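PDB 2WTB: peroxisomal fatty acid beta-oxidation multifunctional protein MFP2 from Arabidopsis thaliana, which catalyses the hydration of long-chain enoyl-CoA and the oxidation of 3-hydroxyacyl-CoA in peroxisomal fatty acid beta-oxidation during seed germination. Local coordinates for residues Leu142-Pro146 / Val273-Val278. Numbering follows the deposited sequence.
Sequences LGVIP and VASQVV
The CB of Ile145 is directed toward helix 263-277, and CG1, CG2 and CD1 all come near it. The methyl at the end, Ile145 CD1, lies 3.5 Å from CG1 of Val273, and the two side chains cross at about a right angle. Ile145 CG1 lies 4.0 Å from Ala274 CB. The remaining branch, Ile145 CG2, is near two valines, 4.2 Å from Val273 CG1 and 4.3 Å from Val277 CG2. Ile145 has CG1 wedged between its own N and C (chi1 83°), and an extended chi2 of 166° carries CD1 on to Val273. Val277, one helical turn after Val273, divides its two methyls. Its CG1 touches Val144 CG2 at 3.8 Å, again with the side chains nearly perpendicular. Its CG2 lies 3.3 Å from the carbonyl O of Gly143. Val278 adds a looser touch, its CG2 4.4 Å from CG2 of Val144. Helix 247-260 also touches the contact: Cys251 meets Ile145, Met250 meets Val273 and His247 meets Val277. An alanine in place of Ile145 would probably leave Val273 CG1 without its methyl neighbour and open a gap beside Ala274. Val144 also touches Glu139, the predicted proton acceptor. The loop after strand 134-136, in the crotonase-like enoyl-CoA hydratase/isomerase part, thus packs on helix 263-277 mainly through aliphatic contacts. With no polar bond between the segments, the join probably depends on fit and on burial of Ile145, Val273 and Val277.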
ATOM      1  N   LEU A 142       5.598  -7.840  -4.385  1.00 81.25           N
ATOM      2  CA  LEU A 142       4.536  -8.468  -5.161  1.00 88.95           C
ATOM      3  C   LEU A 142       4.476  -9.966  -4.887  1.00 83.68           C
ATOM      4  O   LEU A 142       3.670 -10.686  -5.476  1.00 79.72           O
ATOM      5  CB  LEU A 142       4.732  -8.211  -6.656  1.00 85.10           C
ATOM      6  CG  LEU A 142       4.789  -6.747  -7.092  1.00 82.09           C
ATOM      7  CD1 LEU A 142       4.859  -6.636  -8.607  1.00 80.90           C
ATOM      8  CD2 LEU A 142       3.592  -5.986  -6.550  1.00 67.28           C
ATOM      9  N   GLY A 143       5.335 -10.429  -3.985  1.00 84.62           N
ATOM     10  CA  GLY A 143       5.387 -11.838  -3.646  1.00 89.09           C
ATOM     11  C   GLY A 143       6.159 -12.634  -4.677  1.00 79.73           C
ATOM     12  O   GLY A 143       6.065 -13.860  -4.731  1.00 80.46           O
ATOM     13  N   VAL A 144       6.924 -11.933  -5.503  1.00 72.21           N
ATOM     14  CA  VAL A 144       7.745 -12.581  -6.515  1.00 73.09           C
ATOM     15  C   VAL A 144       9.224 -12.344  -6.193  1.00 68.60           C
ATOM     16  O   VAL A 144       9.546 -11.696  -5.197  1.00 73.67           O
ATOM     17  CB  VAL A 144       7.389 -12.070  -7.928  1.00 81.55           C
ATOM     18  CG1 VAL A 144       7.910 -10.656  -8.131  1.00 83.41           C
ATOM     19  CG2 VAL A 144       7.927 -13.012  -8.996  1.00 93.61           C
ATOM     20  N   ILE A 145      10.117 -12.879  -7.020  1.00 65.13           N
ATOM     21  CA  ILE A 145      11.552 -12.709  -6.805  1.00 65.46           C
ATOM     22  C   ILE A 145      12.243 -12.190  -8.061  1.00 71.72           C
ATOM     23  O   ILE A 145      11.702 -12.304  -9.163  1.00 78.84           O
ATOM     24  CB  ILE A 145      12.230 -14.035  -6.417  1.00 70.04           C
ATOM     25  CG1 ILE A 145      12.547 -14.851  -7.672  1.00 68.19           C
ATOM     26  CG2 ILE A 145      11.361 -14.822  -5.441  1.00 72.47           C
ATOM     27  CD1 ILE A 145      13.494 -15.999  -7.432  1.00 66.73           C
ATOM     28  N   PRO A 146      13.442 -11.609  -7.897  1.00 71.19           N
ATOM     29  CA  PRO A 146      14.267 -11.216  -9.045  1.00 74.02           C
ATOM     30  C   PRO A 146      14.542 -12.426  -9.932  1.00 69.67           C
ATOM     31  O   PRO A 146      15.013 -13.446  -9.433  1.00 74.87           O
ATOM     32  CB  PRO A 146      15.563 -10.734  -8.392  1.00 64.33           C
ATOM     33  CG  PRO A 146      15.152 -10.281  -7.036  1.00 48.45           C
ATOM     34  CD  PRO A 146      14.053 -11.214  -6.616  1.00 57.08           C
ATOM     35  N   VAL A 273      12.948 -21.140  -8.767  1.00 78.62           N
ATOM     36  CA  VAL A 273      12.197 -20.486  -7.700  1.00 83.44           C
ATOM     37  C   VAL A 273      11.191 -19.477  -8.248  1.00 82.83           C
ATOM     38  O   VAL A 273      10.103 -19.301  -7.693  1.00 76.18           O
ATOM     39  CB  VAL A 273      13.141 -19.774  -6.709  1.00 83.97           C
ATOM     40  CG1 VAL A 273      12.358 -18.859  -5.781  1.00 87.00           C
ATOM     41  CG2 VAL A 273      13.936 -20.793  -5.915  1.00 72.03           C
ATOM     42  N   ALA A 274      11.560 -18.820  -9.341  1.00 79.20           N
ATOM     43  CA  ALA A 274      10.715 -17.796  -9.942  1.00 76.02           C
ATOM     44  C   ALA A 274       9.493 -18.395 -10.633  1.00 86.58           C
ATOM     45  O   ALA A 274       8.410 -17.810 -10.611  1.00 82.54           O
ATOM     46  CB  ALA A 274      11.522 -16.957 -10.922  1.00 67.17           C
ATOM     47  N   SER A 275       9.669 -19.564 -11.241  1.00 99.38           N
ATOM     48  CA  SER A 275       8.595 -20.204 -11.995  1.00101.06           C
ATOM     49  C   SER A 275       7.573 -20.878 -11.084  1.00 96.97           C
ATOM     50  O   SER A 275       6.479 -21.236 -11.524  1.00105.23           O
ATOM     51  CB  SER A 275       9.163 -21.224 -12.985  1.00105.03           C
ATOM     52  OG  SER A 275       9.649 -22.374 -12.315  1.00107.67           O
ATOM     53  N   GLN A 276       7.929 -21.053  -9.818  1.00 83.90           N
ATOM     54  CA  GLN A 276       7.030 -21.699  -8.868  1.00 91.27           C
ATOM     55  C   GLN A 276       6.462 -20.710  -7.857  1.00 87.04           C
ATOM     56  O   GLN A 276       5.399 -20.943  -7.282  1.00 86.41           O
ATOM     57  CB  GLN A 276       7.736 -22.858  -8.157  1.00100.90           C
ATOM     58  CG  GLN A 276       9.018 -22.468  -7.442  1.00107.77           C
ATOM     59  CD  GLN A 276       9.869 -23.671  -7.082  1.00113.26           C
ATOM     60  OE1 GLN A 276       9.503 -24.811  -7.370  1.00114.01           O
ATOM     61  NE2 GLN A 276      11.011 -23.423  -6.454  1.00113.36           N
ATOM     62  N   VAL A 277       7.168 -19.603  -7.649  1.00 87.31           N
ATOM     63  CA  VAL A 277       6.723 -18.584  -6.705  1.00 95.40           C
ATOM     64  C   VAL A 277       5.471 -17.870  -7.215  1.00 95.06           C
ATOM     65  O   VAL A 277       4.705 -17.306  -6.436  1.00 97.33           O
ATOM     66  CB  VAL A 277       7.827 -17.544  -6.429  1.00 99.81           C
ATOM     67  CG1 VAL A 277       7.956 -16.582  -7.603  1.00 86.83           C
ATOM     68  CG2 VAL A 277       7.530 -16.786  -5.148  1.00105.08           C
ATOM     69  N   VAL A 278       5.271 -17.904  -8.529  1.00 86.86           N
ATOM     70  CA  VAL A 278       4.119 -17.262  -9.148  1.00 84.85           C
ATOM     71  C   VAL A 278       2.850 -18.074  -8.899  1.00 90.84           C
ATOM     72  O   VAL A 278       1.738 -17.591  -9.107  1.00 97.13           O
ATOM     73  CB  VAL A 278       4.333 -17.074 -10.667  1.00 86.81           C
ATOM     74  CG1 VAL A 278       3.116 -16.429 -11.308  1.00 91.98           C
ATOM     75  CG2 VAL A 278       5.573 -16.234 -10.929  1.00 84.90           C
TER